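Side-chain contacts in probable sugar kinase (Clostridium perfringens, PDB 3KZH), which probably phosphorylates a sugar or related small molecule as a kinase of the pfkB (ribokinase-like) family, and holds beta-D-glucopyranose in a pocket in this crystal: residues 147-150 with 151-155; 166-169 with 170-174; 186-190 with 191-195. One frame throughout, in Å; residues are numbered along the deposited sequence.

Contact 1 (147-150 with 151-155); sequences PEIM and EYLLK
Ile149 against Leu153, and Met150 against Leu154, are side-chain pairs four residues apart on adjoining faces of helix 147-157, the helix that links strand 139-143 to strand 162-166 in a beta-alpha-beta unit. The contact is thus local, the i to i+4 packing that an alpha-helix allows between apolar side chains. Its scaffold is the regular backbone pattern: Glu151 N donates to Pro147 O, Tyr152 N to Glu148 O, Leu153 N to Ile149 O at 2.9 Å, and Leu154 N to Met150 O at 2.8 Å.

On that frame the two apolar pairs run side by side, each pair pointing the same way. From Ile149 it is the CG2 branch that touches, its methyl lying 4.0 Å from CD1 of Leu153; a chi1 of -79°, measured to CG1, sets CG1 beside the backbone N and leaves CG2 anti to it. Met150, modelled as selenomethionine, offers the middle of its chain instead, CG meeting CD1 of Leu154 at 3.9 Å, while the chain is extended to the selenium and bends at the rotation about CG-SE, which turns the terminal methyl CE aside. Both leucines hold CG anti to the carbonyl carbon, and each lays that carbon over the carbonyl oxygen one turn back, Leu153 CG over Ile149 O at 3.2 Å and Leu154 CG over Met150 O.

The buried side of the helix rests on the sheet, with Met150 and Leu153 on Leu142 of strand 139-143, and Leu153 and Leu154 on Phe163 of strand 162-166. Ile149, Tyr152 and Leu153 lean on Ile127 of the neighbouring helix 124-129, where the hydroxyl of Tyr152 is hydrogen-bonded to Asp128, and Met150 also reaches Val176 and Phe183 in the loops beyond.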
loop_
_atom_site.group_PDB
_atom_site.type_symbol
_atom_site.label_atom_id
_atom_site.label_comp_id
_atom_site.label_asym_id
_atom_site.label_seq_id
_atom_site.Cartn_x
_atom_site.Cartn_y
_atom_site.Cartn_z
ATOM N N PRO A 147 -16.032 24.277 -0.083
ATOM C CA PRO A 147 -16.376 25.710 -0.127
ATOM C C PRO A 147 -16.497 26.416 1.232
ATOM O O PRO A 147 -16.126 27.585 1.355
ATOM C CB PRO A 147 -17.713 25.712 -0.873
ATOM C CG PRO A 147 -17.595 24.534 -1.771
ATOM C CD PRO A 147 -17.040 23.503 -0.836
ATOM N N GLU A 148 -17.004 25.691 2.233
ATOM C CA GLU A 148 -17.201 26.196 3.598
ATOM C C GLU A 148 -15.865 26.488 4.287
ATOM O O GLU A 148 -15.710 27.524 4.940
ATOM C CB GLU A 148 -18.007 25.179 4.421
ATOM C CG GLU A 148 -18.512 25.678 5.784
ATOM C CD GLU A 148 -18.772 24.553 6.786
ATOM O OE1 GLU A 148 -18.601 24.796 8.001
ATOM O OE2 GLU A 148 -19.144 23.429 6.368
ATOM N N ILE A 149 -14.911 25.567 4.127
ATOM C CA ILE A 149 -13.572 25.712 4.702
ATOM C C ILE A 149 -12.746 26.738 3.929
ATOM O O ILE A 149 -11.968 27.471 4.537
ATOM C CB ILE A 149 -12.875 24.323 4.888
ATOM C CG1 ILE A 149 -13.453 23.676 6.150
ATOM C CG2 ILE A 149 -11.332 24.430 5.016
ATOM C CD1 ILE A 149 -13.426 22.191 6.152
HETATM N N MSE A 150 -12.988 26.843 2.618
HETATM C CA MSE A 150 -12.312 27.816 1.762
HETATM C C MSE A 150 -12.686 29.207 2.273
HETATM O O MSE A 150 -11.796 29.992 2.584
HETATM C CB MSE A 150 -12.722 27.657 0.281
HETATM C CG MSE A 150 -12.080 28.678 -0.696
HETATM SE SE MSE A 150 -12.732 28.646 -2.528
HETATM C CE MSE A 150 -11.977 26.946 -3.019
ATOM N N GLU A 151 -13.990 29.430 2.499
ATOM C CA GLU A 151 -14.521 30.705 3.013
ATOM C C GLU A 151 -13.890 31.064 4.354
ATOM O O GLU A 151 -13.485 32.210 4.552
ATOM C CB GLU A 151 -16.044 30.658 3.155
ATOM C CG GLU A 151 -16.691 31.957 3.691
ATOM C CD GLU A 151 -18.175 32.043 3.415
ATOM O OE1 GLU A 151 -18.843 30.986 3.368
ATOM O OE2 GLU A 151 -18.674 33.172 3.230
ATOM N N TYR A 152 -13.742 30.063 5.226
ATOM C CA TYR A 152 -13.118 30.262 6.532
ATOM C C TYR A 152 -11.651 30.665 6.343
ATOM O O TYR A 152 -11.183 31.592 6.997
ATOM C CB TYR A 152 -13.227 28.996 7.401
ATOM C CG TYR A 152 -12.750 29.196 8.827
ATOM C CD1 TYR A 152 -13.574 29.818 9.790
ATOM C CD2 TYR A 152 -11.450 28.799 9.218
ATOM C CE1 TYR A 152 -13.112 30.040 11.114
ATOM C CE2 TYR A 152 -10.979 29.018 10.531
ATOM C CZ TYR A 152 -11.815 29.634 11.470
ATOM O OH TYR A 152 -11.361 29.804 12.755
ATOM N N LEU A 153 -10.957 30.004 5.412
ATOM C CA LEU A 153 -9.551 30.304 5.137
ATOM C C LEU A 153 -9.346 31.680 4.520
ATOM O O LEU A 153 -8.434 32.401 4.924
ATOM C CB LEU A 153 -8.908 29.223 4.255
ATOM C CG LEU A 153 -8.780 27.834 4.872
ATOM C CD1 LEU A 153 -8.313 26.855 3.845
ATOM C CD2 LEU A 153 -7.852 27.851 6.044
ATOM N N LEU A 154 -10.236 32.051 3.594
ATOM C CA LEU A 154 -10.196 33.347 2.914
ATOM C C LEU A 154 -10.469 34.490 3.888
ATOM O O LEU A 154 -9.658 35.397 4.012
ATOM C CB LEU A 154 -11.199 33.385 1.750
ATOM C CG LEU A 154 -10.984 32.476 0.533
ATOM C CD1 LEU A 154 -12.163 32.606 -0.388
ATOM C CD2 LEU A 154 -9.689 32.791 -0.213
ATOM N N LYS A 155 -11.559 34.371 4.648
ATOM C CA LYS A 155 -11.985 35.363 5.649
ATOM C C LYS A 155 -10.882 35.620 6.686
ATOM O O LYS A 155 -10.531 36.773 6.959
ATOM C CB LYS A 155 -13.263 34.849 6.337
ATOM C CG LYS A 155 -13.884 35.697 7.437
ATOM C CD LYS A 155 -15.132 34.980 7.953
ATOM C CE LYS A 155 -15.797 35.691 9.126
ATOM N NZ LYS A 155 -16.949 34.885 9.643
#

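Contact 2 (166-169 with 170-174); sequences DPVS and AEKAS. With BGC (beta-D-glucopyranose), chain C.
The backbone turns sharply after strand 162-166 in a classic gamma turn centred on Val168 (phi 64°, psi -54°), closed by the bond from Ser169 N to Pro167 O, before it enters the short, weakly bonded helix 170-174. Ser169 caps this helix: its OG accepts from Lys172 N at 3.1 Å in a nearly straight bond. The hydroxyl can face the helix end because OG stands between the backbone N and the carbonyl carbon (chi1 76°). Ser169 O takes only a weak bond from Ala173 N.

Lys172 folds its aliphatic chain round the cap, CB lying 3.3 Å from Ser169 OG, and this chain crosses that of Val168 obliquely, Lys172 CD meeting Val168 CG1 at 3.9 Å. The ammonium end goes on to a salt bridge with Asp145. Behind the turn, Pro167 CB packs on Ala173 CB at 4.2 Å.

Toward the sugar, Val168 presents its carbonyl, whose O accepts from BGC O2 at 2.8 Å, while Asp166 OD1 lies 2.9 Å from BGC O1. The strand end and the gamma turn line one side of the glucopyranose pocket, and the serine-capped helix follows directly behind them, at the C-terminal edge of the parallel strands, where ligands commonly bind in alpha/beta folds of this kind.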
loop_
_atom_site.group_PDB
_atom_site.type_symbol
_atom_site.label_atom_id
_atom_site.label_comp_id
_atom_site.label_asym_id
_atom_site.label_seq_id
_atom_site.Cartn_x
_atom_site.Cartn_y
_atom_site.Cartn_z
ATOM N N ASP A 166 -7.253 26.349 -8.040
ATOM C CA ASP A 166 -7.260 25.334 -9.092
ATOM C C ASP A 166 -8.738 24.873 -9.008
ATOM O O ASP A 166 -9.081 24.077 -8.139
ATOM C CB ASP A 166 -6.302 24.177 -8.747
ATOM C CG ASP A 166 -6.139 23.163 -9.894
ATOM O OD1 ASP A 166 -7.087 22.973 -10.682
ATOM O OD2 ASP A 166 -5.051 22.551 -10.015
ATOM N N PRO A 167 -9.626 25.370 -9.901
ATOM C CA PRO A 167 -11.054 25.004 -9.892
ATOM C C PRO A 167 -11.495 23.548 -10.074
ATOM O O PRO A 167 -12.665 23.256 -9.845
ATOM C CB PRO A 167 -11.658 25.903 -10.981
ATOM C CG PRO A 167 -10.736 27.059 -11.033
ATOM C CD PRO A 167 -9.389 26.387 -10.938
ATOM N N VAL A 168 -10.581 22.653 -10.468
ATOM C CA VAL A 168 -10.845 21.206 -10.685
ATOM C C VAL A 168 -11.847 20.844 -11.820
ATOM O O VAL A 168 -11.520 20.040 -12.701
ATOM C CB VAL A 168 -11.160 20.449 -9.330
ATOM C CG1 VAL A 168 -11.386 18.952 -9.553
ATOM C CG2 VAL A 168 -10.002 20.634 -8.357
ATOM N N SER A 169 -13.049 21.422 -11.777
ATOM C CA SER A 169 -14.096 21.193 -12.779
ATOM C C SER A 169 -15.026 22.399 -12.853
ATOM O O SER A 169 -15.030 23.239 -11.951
ATOM C CB SER A 169 -14.917 19.933 -12.450
ATOM O OG SER A 169 -15.831 20.152 -11.384
ATOM N N ALA A 170 -15.814 22.465 -13.931
ATOM C CA ALA A 170 -16.794 23.541 -14.159
ATOM C C ALA A 170 -17.936 23.511 -13.143
ATOM O O ALA A 170 -18.437 24.560 -12.721
ATOM C CB ALA A 170 -17.350 23.435 -15.547
ATOM N N GLU A 171 -18.313 22.295 -12.747
ATOM C CA GLU A 171 -19.374 22.044 -11.779
ATOM C C GLU A 171 -18.917 22.537 -10.409
ATOM O O GLU A 171 -19.641 23.266 -9.748
ATOM C CB GLU A 171 -19.699 20.541 -11.744
ATOM C CG GLU A 171 -21.042 20.149 -11.105
ATOM C CD GLU A 171 -20.966 19.925 -9.597
ATOM O OE1 GLU A 171 -20.087 19.157 -9.143
ATOM O OE2 GLU A 171 -21.789 20.526 -8.869
ATOM N N LYS A 172 -17.699 22.165 -10.017
ATOM C CA LYS A 172 -17.120 22.567 -8.738
ATOM C C LYS A 172 -16.830 24.065 -8.665
ATOM O O LYS A 172 -16.809 24.635 -7.577
ATOM C CB LYS A 172 -15.838 21.776 -8.473
ATOM C CG LYS A 172 -16.043 20.441 -7.783
ATOM C CD LYS A 172 -14.977 19.459 -8.219
ATOM C CE LYS A 172 -14.914 18.225 -7.338
ATOM N NZ LYS A 172 -14.315 18.523 -6.009
ATOM N N ALA A 173 -16.668 24.691 -9.834
ATOM C CA ALA A 173 -16.379 26.126 -9.971
ATOM C C ALA A 173 -17.553 27.061 -9.674
ATOM O O ALA A 173 -17.347 28.189 -9.220
ATOM C CB ALA A 173 -15.812 26.420 -11.360
ATOM N N SER A 174 -18.776 26.586 -9.917
ATOM C CA SER A 174 -19.997 27.366 -9.669
ATOM C C SER A 174 -20.284 27.543 -8.182
ATOM O O SER A 174 -20.924 28.515 -7.777
ATOM C CB SER A 174 -21.207 26.732 -10.373
ATOM O OG SER A 174 -21.418 25.391 -9.968
HETATM C C2 BGC C . -8.759 21.360 -14.877
HETATM C C3 BGC C . -7.671 20.943 -15.913
HETATM C C4 BGC C . -7.028 22.323 -16.358
HETATM C C5 BGC C . -6.417 23.136 -15.138
HETATM C C6 BGC C . -5.825 24.443 -15.479
HETATM C C1 BGC C . -8.070 22.071 -13.715
HETATM O O1 BGC C . -8.928 22.380 -12.872
HETATM O O2 BGC C . -9.320 20.311 -14.437
HETATM O O3 BGC C . -8.347 20.421 -16.870
HETATM O O4 BGC C . -6.107 22.064 -17.263
HETATM O O5 BGC C . -7.413 23.342 -14.164
#

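Contact 3 (186-190 with 191-195); sequences IKPNR and HEAEI. With BGC (beta-D-glucopyranose), chain C.
Asn189 OD1 accepts from Glu192 N at 3.0 Å, nearly in line with the side-chain C=O of Asn189, and CG and CB of Glu192 crowd the same oxygen, CG at 3.1 Å. The amide is brought over the helix end by a chi1 of 63°, which sets CG between the backbone N and the carbonyl carbon. Glu192 answers across the turn: its OE1 takes a weak bond from Asn189 N at 3.4 Å. The two side chains cross at about a right angle, with amide and carboxylate planes 38° apart. This reciprocal pairing is a capping box, starting helix 190-197 where the chain leaves strand 185-186. Asn189 O continues the helical pattern by accepting from Ala193 N.

Beside the box, Pro188 lays CB against Glu192 CB and CG against Ala193 CB, closing the apolar side of the turn. Within the first turn, His191 ND1 donates to Glu194 OE2 at 2.8 Å, the carboxylate standing out of the ring plane by 29°; the other oxygen, Glu194 OE1, accepts from Ile201 N.

Lys187 curls toward the sugar through bends along its chain, and NZ is modelled as covalently joined to C6 of BGC. Glu192 OE2 lies 3.3 Å from BGC O1. A water donates to Glu192 OE2 at 3.1 Å while accepting weakly from Asn189 ND2.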
loop_
_atom_site.group_PDB
_atom_site.type_symbol
_atom_site.label_atom_id
_atom_site.label_comp_id
_atom_site.label_asym_id
_atom_site.label_seq_id
_atom_site.Cartn_x
_atom_site.Cartn_y
_atom_site.Cartn_z
ATOM N N ILE A 186 -6.073 32.893 -9.869
ATOM C CA ILE A 186 -7.026 31.852 -10.233
ATOM C C ILE A 186 -6.429 31.212 -11.496
ATOM O O ILE A 186 -5.732 31.865 -12.268
ATOM C CB ILE A 186 -8.501 32.366 -10.440
ATOM C CG1 ILE A 186 -8.592 33.462 -11.501
ATOM C CG2 ILE A 186 -9.097 32.820 -9.104
ATOM C CD1 ILE A 186 -9.961 33.578 -12.106
ATOM N N LYS A 187 -6.679 29.913 -11.687
ATOM C CA LYS A 187 -6.151 29.193 -12.820
ATOM C C LYS A 187 -7.264 28.280 -13.464
ATOM O O LYS A 187 -7.256 27.029 -13.295
ATOM C CB LYS A 187 -4.910 28.374 -12.441
ATOM C CG LYS A 187 -3.911 28.188 -13.630
ATOM C CD LYS A 187 -4.230 27.043 -14.525
ATOM C CE LYS A 187 -4.305 25.714 -13.806
ATOM N NZ LYS A 187 -5.416 24.925 -14.214
ATOM N N PRO A 188 -8.216 28.900 -14.176
ATOM C CA PRO A 188 -9.231 28.048 -14.780
ATOM C C PRO A 188 -8.977 27.704 -16.240
ATOM O O PRO A 188 -8.042 28.219 -16.831
ATOM C CB PRO A 188 -10.495 28.906 -14.627
ATOM C CG PRO A 188 -9.984 30.273 -14.841
ATOM C CD PRO A 188 -8.741 30.272 -14.026
ATOM N N ASN A 189 -9.741 26.754 -16.779
ATOM C CA ASN A 189 -9.626 26.468 -18.199
ATOM C C ASN A 189 -10.720 27.307 -18.877
ATOM O O ASN A 189 -11.412 28.070 -18.191
ATOM C CB ASN A 189 -9.657 24.961 -18.541
ATOM C CG ASN A 189 -10.963 24.263 -18.185
ATOM O OD1 ASN A 189 -11.953 24.880 -17.806
ATOM N ND2 ASN A 189 -10.965 22.953 -18.338
ATOM N N ARG A 190 -10.884 27.178 -20.191
ATOM C CA ARG A 190 -11.895 27.954 -20.921
ATOM C C ARG A 190 -13.300 27.870 -20.304
ATOM O O ARG A 190 -13.828 28.896 -19.866
ATOM C CB ARG A 190 -11.921 27.567 -22.401
ATOM C CG ARG A 190 -12.778 28.491 -23.267
ATOM C CD ARG A 190 -12.886 28.010 -24.702
ATOM N NE ARG A 190 -11.609 28.096 -25.409
ATOM C CZ ARG A 190 -11.283 29.050 -26.283
ATOM N NH1 ARG A 190 -12.137 30.028 -26.577
ATOM N NH2 ARG A 190 -10.099 29.013 -26.882
ATOM N N HIS A 191 -13.812 26.646 -20.137
ATOM C CA HIS A 191 -15.146 26.404 -19.577
ATOM C C HIS A 191 -15.324 26.832 -18.117
ATOM O O HIS A 191 -16.348 27.411 -17.776
ATOM C CB HIS A 191 -15.573 24.942 -19.778
ATOM C CG HIS A 191 -17.061 24.745 -19.803
ATOM N ND1 HIS A 191 -17.883 25.396 -20.700
ATOM C CD2 HIS A 191 -17.877 24.002 -19.020
ATOM C CE1 HIS A 191 -19.140 25.063 -20.465
ATOM N NE2 HIS A 191 -19.164 24.220 -19.450
ATOM N N GLU A 192 -14.310 26.602 -17.282
ATOM C CA GLU A 192 -14.354 26.986 -15.862
ATOM C C GLU A 192 -14.349 28.510 -15.713
ATOM O O GLU A 192 -14.947 29.044 -14.781
ATOM C CB GLU A 192 -13.178 26.387 -15.087
ATOM C CG GLU A 192 -13.179 24.873 -14.944
ATOM C CD GLU A 192 -11.836 24.291 -14.492
ATOM O OE1 GLU A 192 -10.915 25.048 -14.114
ATOM O OE2 GLU A 192 -11.691 23.056 -14.531
ATOM N N ALA A 193 -13.703 29.196 -16.661
ATOM C CA ALA A 193 -13.625 30.663 -16.687
ATOM C C ALA A 193 -14.954 31.277 -17.119
ATOM O O ALA A 193 -15.281 32.386 -16.707
ATOM C CB ALA A 193 -12.514 31.119 -17.618
ATOM N N GLU A 194 -15.707 30.543 -17.945
ATOM C CA GLU A 194 -17.025 30.970 -18.420
ATOM C C GLU A 194 -18.027 30.942 -17.272
ATOM O O GLU A 194 -18.838 31.861 -17.122
ATOM C CB GLU A 194 -17.520 30.054 -19.540
ATOM C CG GLU A 194 -16.700 30.147 -20.800
ATOM C CD GLU A 194 -17.166 29.218 -21.890
ATOM O OE1 GLU A 194 -17.359 29.703 -23.026
ATOM O OE2 GLU A 194 -17.326 28.008 -21.618
ATOM N N ILE A 195 -17.902 29.909 -16.434
ATOM C CA ILE A 195 -18.756 29.702 -15.268
ATOM C C ILE A 195 -18.492 30.797 -14.236
ATOM O O ILE A 195 -19.437 31.416 -13.730
ATOM C CB ILE A 195 -18.514 28.302 -14.604
ATOM C CG1 ILE A 195 -18.626 27.161 -15.625
ATOM C CG2 ILE A 195 -19.488 28.072 -13.468
ATOM C CD1 ILE A 195 -19.953 27.029 -16.358
HETATM C C2 BGC C . -8.759 21.360 -14.877
HETATM C C3 BGC C . -7.671 20.943 -15.913
HETATM C C4 BGC C . -7.028 22.323 -16.358
HETATM C C5 BGC C . -6.417 23.136 -15.138
HETATM C C6 BGC C . -5.825 24.443 -15.479
HETATM C C1 BGC C . -8.070 22.071 -13.715
HETATM O O1 BGC C . -8.928 22.380 -12.872
HETATM O O2 BGC C . -9.320 20.311 -14.437
HETATM O O3 BGC C . -8.347 20.421 -16.870
HETATM O O4 BGC C . -6.107 22.064 -17.263
HETATM O O5 BGC C . -7.413 23.342 -14.164
HETATM O O HOH W 1 -13.482 21.575 -16.622
#

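Along the chain the three contacts follow one another, all within the pfkB kinase region and beside the large mixed beta-sheet: contact 1 lies on the helix leading into strand 162-166, while contacts 2 and 3 each span the loop after a strand and the start of the next helix, following strand 162-166 and the adjacent parallel strand 185-186. Contacts 2 and 3 have centres about 8 Å apart and touch, Pro167 CD lying 3.2 Å from Lys187 O; both border the bound glucopyranose, and these neighbouring strand-to-helix turns supply six of its eight pocket residues. Contact 1 is remote, its centre about 16 Å from that of contact 2 and about 20 Å from that of contact 3, and is packing between helix and sheet.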